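Local structure of inositol monophosphatase (Zymomonas mobilis, 4N81) at residues D78-W83 / V108-P113; G102-L107 / G116-P121; R145-L150 / H247-P252; A153-T158 / L176-T181. The protein probably hydrolyses phosphate monoesters such as inositol monophosphate, as a magnesium-dependent member of the inositol monophosphatase superfamily. All coordinates share one frame; numbering follows the deposited sequence.

Contact 1: D78-W83 / V108-P113; sequences DARRLW and VEDGRP
Arg80, just before strand 81-86, reaches Asp110 in the turn of the beta hairpin 102-109/112-120; strand 81-86 pairs antiparallel with 102-109 in the larger sheet of the inositol monophosphatase fold. The hairpin reverses through a type I' turn from Glu109 to Arg112, with Gly111 at a positive phi that glycine tolerates easily. The Arg80 chain bends at chi3 (65°), which brings its guanidinium side-on to the Asp110 carboxylate. Arg80 NE donates to Asp110 OD2 at 2.8 Å on its syn side, in a rather bent bond; the straighter one runs from Arg80 NH2 to Asp110 OD1 at 2.7 Å, from above the carboxylate plane. The two flat groups are 58° apart. Arg80 NH2 also makes a weak bond to Glu109 OE2, at 3.4 Å. Glu109 lies side by side with Arg81, CG to CG 3.9 Å, and its OE1 accepts from a water that in turn accepts from Arg81 NH1. Beyond the contact, Tyr6 holds Glu109 OE1, and Asp65 and Asp9 hold the Arg81 guanidinium, so arginine suits a site among carboxylates. Replacing Glu109 by an alanine would probably leave Tyr6 OH and the bridging water without this partner and take from Arg80 NH2 its weak second acceptor, Asp110 remaining. On the other face Leu82 and Val108 are both buried, their CB atoms 4.4 Å apart, which suits apolar side chains. Their backbones form a hydrogen-bonded pair, Leu82 N to Val108 O and Val108 N to Leu82 O both being 2.9 Å.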
loop_
_atom_site.group_PDB
_atom_site.type_symbol
_atom_site.label_atom_id
_atom_site.label_comp_id
_atom_site.label_asym_id
_atom_site.label_seq_id
_atom_site.Cartn_x
_atom_site.Cartn_y
_atom_site.Cartn_z
ATOM N N ASP A 78 -33.641 12.154 -8.440
ATOM C CA ASP A 78 -34.993 11.901 -7.910
ATOM C C ASP A 78 -35.401 10.427 -8.027
ATOM O O ASP A 78 -36.335 9.983 -7.355
ATOM C CB ASP A 78 -36.064 12.798 -8.557
ATOM C CG ASP A 78 -36.012 14.235 -8.070
ATOM O OD1 ASP A 78 -35.541 14.479 -6.942
ATOM O OD2 ASP A 78 -36.458 15.123 -8.826
ATOM N N ALA A 79 -34.708 9.676 -8.882
ATOM C CA ALA A 79 -35.040 8.270 -9.088
ATOM C C ALA A 79 -34.792 7.472 -7.810
ATOM O O ALA A 79 -33.886 7.807 -7.010
ATOM C CB ALA A 79 -34.265 7.665 -10.283
ATOM N N ARG A 80 -35.601 6.426 -7.628
ATOM C CA ARG A 80 -35.394 5.484 -6.539
ATOM C C ARG A 80 -34.025 4.801 -6.665
ATOM O O ARG A 80 -33.405 4.521 -5.630
ATOM C CB ARG A 80 -36.456 4.375 -6.593
ATOM C CG ARG A 80 -37.778 4.678 -5.972
ATOM C CD ARG A 80 -38.550 3.392 -5.699
ATOM N NE ARG A 80 -37.889 2.545 -4.702
ATOM C CZ ARG A 80 -37.249 1.397 -4.956
ATOM N NH1 ARG A 80 -37.173 0.922 -6.196
ATOM N NH2 ARG A 80 -36.681 0.717 -3.958
ATOM N N ARG A 81 -33.575 4.548 -7.913
ATOM C CA ARG A 81 -32.327 3.795 -8.205
ATOM C C ARG A 81 -31.253 4.740 -8.766
ATOM O O ARG A 81 -31.511 5.469 -9.750
ATOM C CB ARG A 81 -32.572 2.678 -9.251
ATOM C CG ARG A 81 -33.521 1.540 -8.797
ATOM C CD ARG A 81 -34.019 0.627 -9.955
ATOM N NE ARG A 81 -33.004 0.372 -10.983
ATOM C CZ ARG A 81 -32.295 -0.746 -11.110
ATOM N NH1 ARG A 81 -32.467 -1.765 -10.278
ATOM N NH2 ARG A 81 -31.406 -0.852 -12.084
ATOM N N LEU A 82 -30.051 4.693 -8.199
ATOM C CA LEU A 82 -28.972 5.596 -8.615
ATOM C C LEU A 82 -27.687 4.797 -8.765
ATOM O O LEU A 82 -27.336 4.021 -7.859
ATOM C CB LEU A 82 -28.679 6.637 -7.519
ATOM C CG LEU A 82 -29.764 7.629 -7.094
ATOM C CD1 LEU A 82 -29.204 8.552 -6.008
ATOM C CD2 LEU A 82 -30.217 8.423 -8.291
ATOM N N TRP A 83 -26.936 5.060 -9.825
ATOM C CA TRP A 83 -25.583 4.519 -9.937
ATOM C C TRP A 83 -24.550 5.500 -9.362
ATOM O O TRP A 83 -24.636 6.713 -9.608
ATOM C CB TRP A 83 -25.272 4.251 -11.411
ATOM C CG TRP A 83 -26.112 3.124 -11.953
ATOM C CD1 TRP A 83 -27.356 3.206 -12.482
ATOM C CD2 TRP A 83 -25.760 1.732 -11.943
ATOM N NE1 TRP A 83 -27.813 1.941 -12.833
ATOM C CE2 TRP A 83 -26.843 1.023 -12.512
ATOM C CE3 TRP A 83 -24.636 1.020 -11.504
ATOM C CZ2 TRP A 83 -26.828 -0.361 -12.661
ATOM C CZ3 TRP A 83 -24.621 -0.351 -11.655
ATOM C CH2 TRP A 83 -25.715 -1.029 -12.228
ATOM N N VAL A 108 -27.690 1.928 -5.923
ATOM C CA VAL A 108 -28.188 2.411 -4.660
ATOM C C VAL A 108 -29.703 2.540 -4.832
ATOM O O VAL A 108 -30.143 3.058 -5.848
ATOM C CB VAL A 108 -27.550 3.781 -4.344
ATOM C CG1 VAL A 108 -28.212 4.417 -3.165
ATOM C CG2 VAL A 108 -26.069 3.621 -4.063
ATOM N N GLU A 109 -30.480 2.024 -3.879
ATOM C CA GLU A 109 -31.949 2.137 -3.949
ATOM C C GLU A 109 -32.485 2.738 -2.669
ATOM O O GLU A 109 -32.153 2.241 -1.595
ATOM C CB GLU A 109 -32.610 0.759 -4.067
ATOM C CG GLU A 109 -32.420 0.066 -5.386
ATOM C CD GLU A 109 -33.181 -1.274 -5.465
ATOM O OE1 GLU A 109 -32.804 -2.094 -6.308
ATOM O OE2 GLU A 109 -34.150 -1.496 -4.707
ATOM N N ASP A 110 -33.356 3.750 -2.797
ATOM C CA ASP A 110 -33.854 4.473 -1.622
ATOM C C ASP A 110 -32.680 4.919 -0.726
ATOM O O ASP A 110 -32.748 4.868 0.512
ATOM C CB ASP A 110 -34.810 3.586 -0.850
ATOM C CG ASP A 110 -35.937 3.046 -1.733
ATOM O OD1 ASP A 110 -36.252 1.861 -1.578
ATOM O OD2 ASP A 110 -36.486 3.778 -2.594
ATOM N N GLY A 111 -31.589 5.303 -1.375
ATOM C CA GLY A 111 -30.447 5.859 -0.693
ATOM C C GLY A 111 -29.534 4.785 -0.107
ATOM O O GLY A 111 -28.461 5.135 0.373
ATOM N N ARG A 112 -29.915 3.495 -0.186
ATOM C CA ARG A 112 -29.068 2.393 0.326
ATOM C C ARG A 112 -28.289 1.617 -0.756
ATOM O O ARG A 112 -28.904 1.180 -1.699
ATOM C CB ARG A 112 -29.909 1.360 1.101
ATOM C CG ARG A 112 -30.669 1.934 2.317
ATOM C CD ARG A 112 -29.699 2.464 3.443
ATOM N NE ARG A 112 -30.526 3.073 4.513
ATOM C CZ ARG A 112 -31.006 2.358 5.511
ATOM N NH1 ARG A 112 -30.699 1.058 5.577
ATOM N NH2 ARG A 112 -31.744 2.920 6.453
ATOM N N PRO A 113 -26.955 1.418 -0.595
ATOM C CA PRO A 113 -26.293 0.572 -1.602
ATOM C C PRO A 113 -26.872 -0.815 -1.610
ATOM O O PRO A 113 -27.052 -1.404 -0.539
ATOM C CB PRO A 113 -24.838 0.488 -1.100
ATOM C CG PRO A 113 -24.652 1.738 -0.255
ATOM C CD PRO A 113 -26.018 2.003 0.376
HETATM O O HOH W 1 -31.331 5.864 -3.894
HETATM O O HOH W 2 -34.232 -2.608 -8.291
#

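Contact 2: G102-L107 / G116-P121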
loop_
_atom_site.group_PDB
_atom_site.type_symbol
_atom_site.label_atom_id
_atom_site.label_comp_id
_atom_site.label_asym_id
_atom_site.label_seq_id
_atom_site.Cartn_x
_atom_site.Cartn_y
_atom_site.Cartn_z
ATOM N N GLY A 102 -8.777 1.691 -6.599
ATOM C CA GLY A 102 -9.767 0.837 -7.282
ATOM C C GLY A 102 -10.882 1.641 -7.937
ATOM O O GLY A 102 -11.202 2.767 -7.521
ATOM N N THR A 103 -11.492 1.061 -8.966
ATOM C CA THR A 103 -12.713 1.637 -9.508
ATOM C C THR A 103 -13.831 1.146 -8.593
ATOM O O THR A 103 -13.937 -0.054 -8.317
ATOM C CB THR A 103 -12.936 1.102 -10.919
ATOM O OG1 THR A 103 -11.878 1.577 -11.770
ATOM C CG2 THR A 103 -14.330 1.565 -11.481
ATOM N N LEU A 104 -14.703 2.050 -8.162
ATOM C CA LEU A 104 -15.877 1.650 -7.377
ATOM C C LEU A 104 -17.116 1.882 -8.210
ATOM O O LEU A 104 -17.290 2.988 -8.752
ATOM C CB LEU A 104 -15.976 2.515 -6.115
ATOM C CG LEU A 104 -14.742 2.541 -5.208
ATOM C CD1 LEU A 104 -14.996 3.346 -3.914
ATOM C CD2 LEU A 104 -14.403 1.082 -4.837
ATOM N N ILE A 105 -17.984 0.872 -8.287
ATOM C CA ILE A 105 -19.287 1.045 -8.943
ATOM C C ILE A 105 -20.366 0.564 -7.961
ATOM O O ILE A 105 -20.267 -0.537 -7.402
ATOM C CB ILE A 105 -19.313 0.176 -10.214
ATOM C CG1 ILE A 105 -18.263 0.699 -11.222
ATOM C CG2 ILE A 105 -20.770 0.079 -10.819
ATOM C CD1 ILE A 105 -17.721 -0.357 -12.150
ATOM N N ALA A 106 -21.433 1.322 -7.799
ATOM C CA ALA A 106 -22.467 0.864 -6.890
ATOM C C ALA A 106 -23.824 1.167 -7.473
ATOM O O ALA A 106 -23.958 2.117 -8.239
ATOM C CB ALA A 106 -22.314 1.558 -5.560
ATOM N N LEU A 107 -24.809 0.324 -7.142
ATOM C CA LEU A 107 -26.226 0.639 -7.401
ATOM C C LEU A 107 -26.872 0.866 -6.026
ATOM O O LEU A 107 -26.656 0.067 -5.104
ATOM C CB LEU A 107 -26.930 -0.540 -8.081
ATOM C CG LEU A 107 -28.443 -0.381 -8.291
ATOM C CD1 LEU A 107 -28.753 0.908 -9.084
ATOM C CD2 LEU A 107 -29.037 -1.619 -9.010
ATOM N N GLY A 116 -22.258 -3.545 -5.234
ATOM C CA GLY A 116 -21.010 -2.803 -5.259
ATOM C C GLY A 116 -19.914 -3.635 -5.895
ATOM O O GLY A 116 -19.850 -4.845 -5.684
ATOM N N ILE A 117 -19.033 -2.993 -6.652
ATOM C CA ILE A 117 -17.828 -3.641 -7.154
ATOM C C ILE A 117 -16.647 -2.752 -6.774
ATOM O O ILE A 117 -16.736 -1.483 -6.898
ATOM C CB ILE A 117 -17.888 -3.827 -8.716
ATOM C CG1 ILE A 117 -18.875 -4.957 -9.078
ATOM C CG2 ILE A 117 -16.502 -4.187 -9.285
ATOM C CD1 ILE A 117 -18.932 -5.298 -10.581
ATOM N N ILE A 118 -15.574 -3.399 -6.295
ATOM C CA ILE A 118 -14.246 -2.772 -6.250
ATOM C C ILE A 118 -13.419 -3.481 -7.303
ATOM O O ILE A 118 -13.290 -4.708 -7.258
ATOM C CB ILE A 118 -13.493 -3.010 -4.902
ATOM C CG1 ILE A 118 -14.243 -2.365 -3.694
ATOM C CG2 ILE A 118 -12.071 -2.430 -4.994
ATOM C CD1 ILE A 118 -13.836 -3.046 -2.298
ATOM N N ASN A 119 -12.806 -2.732 -8.216
ATOM C CA ASN A 119 -11.946 -3.380 -9.190
ATOM C C ASN A 119 -10.578 -2.754 -9.221
ATOM O O ASN A 119 -10.467 -1.551 -9.469
ATOM C CB ASN A 119 -12.541 -3.288 -10.600
ATOM C CG ASN A 119 -11.742 -4.129 -11.614
ATOM O OD1 ASN A 119 -11.673 -5.337 -11.484
ATOM N ND2 ASN A 119 -11.117 -3.474 -12.603
ATOM N N GLN A 120 -9.543 -3.575 -9.045
ATOM C CA GLN A 120 -8.165 -3.076 -9.128
ATOM C C GLN A 120 -7.732 -3.500 -10.507
ATOM O O GLN A 120 -7.505 -4.694 -10.759
ATOM C CB GLN A 120 -7.317 -3.815 -8.046
ATOM C CG GLN A 120 -6.162 -2.907 -7.505
ATOM C CD GLN A 120 -5.328 -2.327 -8.646
ATOM O OE1 GLN A 120 -4.825 -3.064 -9.493
ATOM N NE2 GLN A 120 -5.196 -1.018 -8.679
ATOM N N PRO A 121 -7.595 -2.517 -11.435
ATOM C CA PRO A 121 -7.405 -2.899 -12.840
ATOM C C PRO A 121 -5.974 -3.262 -13.184
ATOM O O PRO A 121 -5.752 -3.774 -14.288
ATOM C CB PRO A 121 -7.848 -1.656 -13.609
ATOM C CG PRO A 121 -7.570 -0.482 -12.612
ATOM C CD PRO A 121 -7.932 -1.085 -11.268
HETATM O O HOH W 3 -11.653 -0.709 -13.293
#
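Ile105 faces Ile117 in a hydrogen-bonded pair of the antiparallel beta hairpin made of strands 102-109 and 112-120, with Ile117 N to Ile105 O at 2.8 Å and Ile105 N to Ile117 O at 3.0 Å. Ile117, Thr103 and Ile105 have the most surface buried by the contact, and all three stand on one face of the hairpin. The beta-branched side chains of the isoleucines suit extended backbone and present hydrocarbon to the interior: Ile117 packs on Ala13 of helix 7-24 and Val128 of strand 125-130, Ile105 on Trp83. Thr103 and Asn119 form the next hydrogen-bonded pair, and here the same face turns polar. Thr103 OG1 lies anti to the carbonyl carbon (chi1 -65°), and from there it both bonds Pro87 O and accepts from a water at 2.8 Å. That water accepts in turn from Asn119 ND2 at 2.9 Å, while Asn119 OD1 takes a hydrogen bond from Arg126 NE. A threonine and an asparagine suit these places because each can hold two polar partners without carrying a charge. The reverse face bears Leu104 and Ile118, with Ala106 and Gly116 beyond. The side chain of Leu104 is about 4 Å from those of Asp86 and Asp89, predicted magnesium ligands, which is consistent with the hairpin backing the metal site. Leu104 and Ile118 point the same way, and the Leu104 CD2 methyl rests 3.6 Å from Ile118 CG1.

Contact 3: R145-L150 / H247-P252; sequences RSCPAL and HHLIEP
Leu249 CD2 touches both CB and SG of Cys147, each at 3.6 Å, and this is the tight heart of a junction between the loop joining strands 140-141 and 154-157 and the residues leading into helix 250-257. Leu249 is buried and has more surface covered than any other residue here. Leu249 CD1 lies 3.6 Å from Cys147 O and 3.9 Å from Ala149 CA, while Leu249 CG meets Leu150 CD2 at 4.1 Å; leucine suits the place because its two methyls can spread over separate parts of the opposing segment. Cys147 holds SG anti to the backbone N (chi1 -176°), which carries the sulfur against the leucine, and a small, weakly polar thiol fits there. Leu150 belongs to the same packed part: Leu150 CD1 comes within 3.7 Å of Pro252 O, with Leu150 CG to Pro252 CB 4.3 Å. An alanine here instead of Leu249 would probably open a gap between Cys147 and Leu150 and take away part of the apolar cover of each.

The solvent side is looser. There the His248 ring presents its edge to Pro148 O, His248 CD2 to Pro148 O being 3.9 Å, a distance of contact alone; both residues are exposed. Pro148 also packs on Ile34 of the second subunit, so the loop meets the dimer partner as well as the helix. Asp246 accepts from the backbone N of both Cys147 and His248. Across the junction itself the chemistry is almost wholly apolar, which suggests that between the two segments fit and exclusion of water do most of the work, the directed bonds coming from Asp246 outside them.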
loop_
_atom_site.group_PDB
_atom_site.type_symbol
_atom_site.label_atom_id
_atom_site.label_comp_id
_atom_site.label_asym_id
_atom_site.label_seq_id
_atom_site.Cartn_x
_atom_site.Cartn_y
_atom_site.Cartn_z
ATOM N N ARG A 145 -12.980 -12.540 8.894
ATOM C CA ARG A 145 -12.595 -13.364 10.043
ATOM C C ARG A 145 -13.126 -12.828 11.330
ATOM O O ARG A 145 -13.511 -11.637 11.434
ATOM C CB ARG A 145 -11.082 -13.476 10.156
ATOM C CG ARG A 145 -10.383 -12.127 10.565
ATOM C CD ARG A 145 -8.840 -12.356 10.569
ATOM N NE ARG A 145 -8.150 -11.110 10.932
ATOM C CZ ARG A 145 -6.911 -10.816 10.533
ATOM N NH1 ARG A 145 -6.196 -11.727 9.866
ATOM N NH2 ARG A 145 -6.377 -9.643 10.885
ATOM N N SER A 146 -13.190 -13.714 12.324
ATOM C CA SER A 146 -13.597 -13.279 13.650
ATOM C C SER A 146 -12.377 -12.725 14.401
ATOM O O SER A 146 -11.235 -12.957 14.013
ATOM C CB SER A 146 -14.196 -14.420 14.465
ATOM O OG SER A 146 -13.203 -15.421 14.582
ATOM N N CYS A 147 -12.628 -12.010 15.498
ATOM C CA CYS A 147 -11.536 -11.376 16.233
ATOM C C CYS A 147 -11.972 -11.210 17.703
ATOM O O CYS A 147 -13.064 -10.721 17.973
ATOM C CB CYS A 147 -11.261 -9.987 15.627
ATOM S SG CYS A 147 -9.813 -9.213 16.452
ATOM N N PRO A 148 -11.232 -11.810 18.619
ATOM C CA PRO A 148 -11.669 -11.835 20.031
ATOM C C PRO A 148 -11.834 -10.472 20.730
ATOM O O PRO A 148 -12.693 -10.329 21.590
ATOM C CB PRO A 148 -10.628 -12.734 20.702
ATOM C CG PRO A 148 -9.379 -12.511 19.932
ATOM C CD PRO A 148 -9.879 -12.360 18.460
ATOM N N ALA A 149 -10.983 -9.497 20.381
ATOM C CA ALA A 149 -10.874 -8.261 21.181
ATOM C C ALA A 149 -10.016 -7.276 20.395
ATOM O O ALA A 149 -9.209 -7.699 19.563
ATOM C CB ALA A 149 -10.180 -8.545 22.541
ATOM N N LEU A 150 -10.073 -5.988 20.753
ATOM C CA LEU A 150 -9.246 -4.987 20.064
ATOM C C LEU A 150 -7.774 -5.245 20.148
ATOM O O LEU A 150 -7.058 -5.001 19.193
ATOM C CB LEU A 150 -9.471 -3.611 20.681
ATOM C CG LEU A 150 -10.866 -3.058 20.492
ATOM C CD1 LEU A 150 -10.899 -1.597 21.107
ATOM C CD2 LEU A 150 -11.201 -3.020 18.989
ATOM N N HIS A 247 -18.860 -8.663 13.961
ATOM C CA HIS A 247 -19.900 -7.767 14.548
ATOM C C HIS A 247 -19.674 -7.513 16.061
ATOM O O HIS A 247 -19.993 -6.440 16.633
ATOM C CB HIS A 247 -21.301 -8.370 14.379
ATOM C CG HIS A 247 -21.795 -8.471 12.962
ATOM N ND1 HIS A 247 -20.971 -8.670 11.871
ATOM C CD2 HIS A 247 -23.058 -8.444 12.472
ATOM C CE1 HIS A 247 -21.705 -8.756 10.774
ATOM N NE2 HIS A 247 -22.974 -8.623 11.114
ATOM N N HIS A 248 -19.031 -8.484 16.691
ATOM C CA HIS A 248 -18.712 -8.399 18.120
ATOM C C HIS A 248 -17.745 -7.218 18.448
ATOM O O HIS A 248 -17.673 -6.760 19.596
ATOM C CB HIS A 248 -18.088 -9.737 18.564
ATOM C CG HIS A 248 -17.659 -9.783 20.005
ATOM N ND1 HIS A 248 -18.548 -9.942 21.047
ATOM C CD2 HIS A 248 -16.425 -9.760 20.563
ATOM C CE1 HIS A 248 -17.886 -9.991 22.188
ATOM N NE2 HIS A 248 -16.594 -9.870 21.920
ATOM N N LEU A 249 -16.966 -6.767 17.473
ATOM C CA LEU A 249 -15.977 -5.731 17.726
ATOM C C LEU A 249 -16.507 -4.328 17.509
ATOM O O LEU A 249 -15.806 -3.357 17.840
ATOM C CB LEU A 249 -14.713 -5.935 16.835
ATOM C CG LEU A 249 -13.436 -6.231 17.629
ATOM C CD1 LEU A 249 -13.669 -7.240 18.725
ATOM C CD2 LEU A 249 -12.331 -6.695 16.698
ATOM N N ILE A 250 -17.732 -4.181 16.959
ATOM C CA ILE A 250 -18.062 -2.787 16.676
ATOM C C ILE A 250 -18.319 -1.984 17.959
ATOM O O ILE A 250 -17.894 -0.853 18.070
ATOM C CB ILE A 250 -19.214 -2.662 15.613
ATOM C CG1 ILE A 250 -19.550 -1.186 15.362
ATOM C CG2 ILE A 250 -20.458 -3.359 16.081
ATOM C CD1 ILE A 250 -20.041 -0.982 13.905
ATOM N N GLU A 251 -18.999 -2.567 18.947
ATOM C CA GLU A 251 -19.141 -1.825 20.213
ATOM C C GLU A 251 -17.826 -1.427 20.935
ATOM O O GLU A 251 -17.665 -0.265 21.324
ATOM C CB GLU A 251 -20.106 -2.543 21.177
ATOM C CG GLU A 251 -20.564 -1.685 22.342
ATOM C CD GLU A 251 -19.544 -1.634 23.482
ATOM O OE1 GLU A 251 -19.488 -0.596 24.201
ATOM O OE2 GLU A 251 -18.789 -2.620 23.639
ATOM N N PRO A 252 -16.919 -2.392 21.168
ATOM C CA PRO A 252 -15.646 -1.970 21.765
ATOM C C PRO A 252 -14.850 -0.986 20.940
ATOM O O PRO A 252 -14.228 -0.116 21.516
ATOM C CB PRO A 252 -14.856 -3.297 21.952
ATOM C CG PRO A 252 -15.595 -4.308 21.199
ATOM C CD PRO A 252 -17.035 -3.865 21.063
#

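Contact 4: A153-T158 / L176-T181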
loop_
_atom_site.group_PDB
_atom_site.type_symbol
_atom_site.label_atom_id
_atom_site.label_comp_id
_atom_site.label_asym_id
_atom_site.label_seq_id
_atom_site.Cartn_x
_atom_site.Cartn_y
_atom_site.Cartn_z
ATOM N N ALA A 153 -6.774 -7.080 17.227
ATOM C CA ALA A 153 -7.277 -6.607 15.940
ATOM C C ALA A 153 -6.225 -5.818 15.117
ATOM O O ALA A 153 -5.438 -5.045 15.667
ATOM C CB ALA A 153 -8.518 -5.734 16.150
ATOM N N LEU A 154 -6.265 -6.016 13.801
ATOM C CA LEU A 154 -5.533 -5.160 12.874
ATOM C C LEU A 154 -6.472 -4.082 12.348
ATOM O O LEU A 154 -7.527 -4.394 11.829
ATOM C CB LEU A 154 -5.039 -5.985 11.697
ATOM C CG LEU A 154 -4.267 -5.274 10.608
ATOM C CD1 LEU A 154 -3.150 -4.484 11.226
ATOM C CD2 LEU A 154 -3.620 -6.387 9.745
ATOM N N LEU A 155 -6.065 -2.815 12.529
ATOM C CA LEU A 155 -6.873 -1.648 12.193
ATOM C C LEU A 155 -6.203 -1.024 10.957
ATOM O O LEU A 155 -4.993 -1.033 10.869
ATOM C CB LEU A 155 -6.757 -0.622 13.334
ATOM C CG LEU A 155 -7.337 0.807 13.157
ATOM C CD1 LEU A 155 -8.873 0.762 12.941
ATOM C CD2 LEU A 155 -6.973 1.628 14.442
ATOM N N ALA A 156 -6.968 -0.448 10.047
ATOM C CA ALA A 156 -6.350 0.256 8.926
ATOM C C ALA A 156 -7.051 1.577 8.771
ATOM O O ALA A 156 -8.254 1.724 9.106
ATOM C CB ALA A 156 -6.547 -0.565 7.589
ATOM N N THR A 157 -6.315 2.533 8.223
ATOM C CA THR A 157 -6.964 3.794 7.794
ATOM C C THR A 157 -6.065 4.422 6.714
ATOM O O THR A 157 -4.866 4.107 6.660
ATOM C CB THR A 157 -7.128 4.814 8.927
ATOM O OG1 THR A 157 -8.101 5.824 8.522
ATOM C CG2 THR A 157 -5.769 5.524 9.297
ATOM N N THR A 158 -6.634 5.253 5.847
ATOM C CA THR A 158 -5.793 5.752 4.747
ATOM C C THR A 158 -4.729 6.706 5.294
ATOM O O THR A 158 -3.544 6.592 4.937
ATOM C CB THR A 158 -6.650 6.460 3.659
ATOM O OG1 THR A 158 -7.498 5.463 3.052
ATOM C CG2 THR A 158 -5.721 7.059 2.587
ATOM N N LEU A 176 -4.459 3.070 19.655
ATOM C CA LEU A 176 -3.666 2.690 20.836
ATOM C C LEU A 176 -4.145 1.399 21.487
ATOM O O LEU A 176 -3.414 0.765 22.247
ATOM C CB LEU A 176 -3.672 3.811 21.878
ATOM C CG LEU A 176 -2.785 5.001 21.477
ATOM C CD1 LEU A 176 -2.984 6.159 22.444
ATOM C CD2 LEU A 176 -1.312 4.569 21.418
ATOM N N LYS A 177 -5.386 1.014 21.205
ATOM C CA LYS A 177 -5.985 -0.189 21.785
ATOM C C LYS A 177 -5.919 -1.412 20.867
ATOM O O LYS A 177 -6.225 -2.556 21.317
ATOM C CB LYS A 177 -7.460 0.082 22.149
ATOM C CG LYS A 177 -7.650 1.057 23.273
ATOM C CD LYS A 177 -7.062 0.521 24.551
ATOM C CE LYS A 177 -7.392 1.442 25.760
ATOM N NZ LYS A 177 -8.736 2.083 25.641
ATOM N N CYS A 178 -5.527 -1.200 19.599
ATOM C CA CYS A 178 -5.415 -2.311 18.619
ATOM C C CYS A 178 -4.038 -2.942 18.586
ATOM O O CYS A 178 -3.073 -2.351 19.085
ATOM C CB CYS A 178 -5.819 -1.877 17.207
ATOM S SG CYS A 178 -7.639 -1.431 17.192
ATOM N N ARG A 179 -3.955 -4.158 18.049
ATOM C CA ARG A 179 -2.683 -4.883 17.984
ATOM C C ARG A 179 -1.727 -4.218 16.967
ATOM O O ARG A 179 -0.526 -4.151 17.175
ATOM C CB ARG A 179 -2.944 -6.306 17.471
ATOM C CG ARG A 179 -1.655 -7.202 17.450
ATOM C CD ARG A 179 -1.314 -7.726 16.015
ATOM N NE ARG A 179 -1.613 -9.158 15.843
ATOM C CZ ARG A 179 -0.966 -10.014 15.039
ATOM N NH1 ARG A 179 0.053 -9.639 14.289
ATOM N NH2 ARG A 179 -1.342 -11.284 15.007
ATOM N N ASP A 180 -2.262 -3.793 15.838
ATOM C CA ASP A 180 -1.422 -3.097 14.852
ATOM C C ASP A 180 -2.278 -2.252 13.970
ATOM O O ASP A 180 -3.465 -2.523 13.861
ATOM C CB ASP A 180 -0.687 -4.049 13.918
ATOM C CG ASP A 180 0.452 -3.310 13.149
ATOM O OD1 ASP A 180 1.037 -2.337 13.721
ATOM O OD2 ASP A 180 0.724 -3.656 11.975
ATOM N N THR A 181 -1.672 -1.223 13.377
ATOM C CA THR A 181 -2.420 -0.346 12.469
ATOM C C THR A 181 -1.674 -0.257 11.145
ATOM O O THR A 181 -0.449 -0.008 11.158
ATOM C CB THR A 181 -2.535 1.073 13.121
ATOM O OG1 THR A 181 -3.324 0.955 14.323
ATOM C CG2 THR A 181 -3.242 2.032 12.192
#
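Leu155 and Thr181 stand side by side on neighbouring parallel strands, 154-157 and 180-183, joined through helix 165-175 in a beta-alpha-beta crossover at the edge of the smaller sheet. Leu155 can be followed outward. Leu155 CB lies 3.8 Å from Asp180 O, with Thr181 OG1 and Cys178 SG slightly farther; CG passes the same hydroxyl more distantly. Leu155 CD2 then reaches 3.7 Å from Thr181 OG1 and also comes near Cys178 SG. With CG anti to the backbone N (chi1 171°), the chain runs alongside the threonine, and around it also lie Leu200 and Val202 of the next strand and Phe171 of the crossover helix. Leucine therefore suits this buried layer between sheet and helix, and beta-branched Thr181 suits the strand beside it.

The opposite face carries Leu154 and Asp180. Leu154 CD1 lies against Asp180, 3.3 Å from Asp180 O and also touching Asp180 CB, whereas the carboxylate finds its charged partner in Arg92 of the second subunit; an acidic residue fits this edge because the neighbouring chain brings a positive charge to it. Where the strand begins, Ala153 O accepts from Arg179 N at 2.9 Å and more weakly from Asp180 N, so one carbonyl takes two consecutive amides. Farther along, the parallel pairing continues with Leu155 N, which donates to Asp180 O over 2.9 Å in a nearly straight bond, 172° at the hydrogen.

Overall arrangement
Contacts 1 and 2 share the larger sheet and the hairpin of strands 102-109 and 112-120: contact 1 holds the turn end and contact 2 the buried length, their centres about 17 Å apart. Trp83 and Leu107 join them, with Trp83 CE2 3.9 Å from Leu107 CD1. Contact 2 is the one beside the predicted magnesium site; in contact 1 the side chain of Leu82 is about 10 Å from that of Glu70. Contacts 3 and 4 lie away from that site, their centres about 12 Å apart, and touch where Cys147 SG meets Ala153 CA at 3.7 Å. Both reach the second subunit. Contacts 1 and 4 occupy opposite sides of the chain's centre, their centres about 33 Å apart.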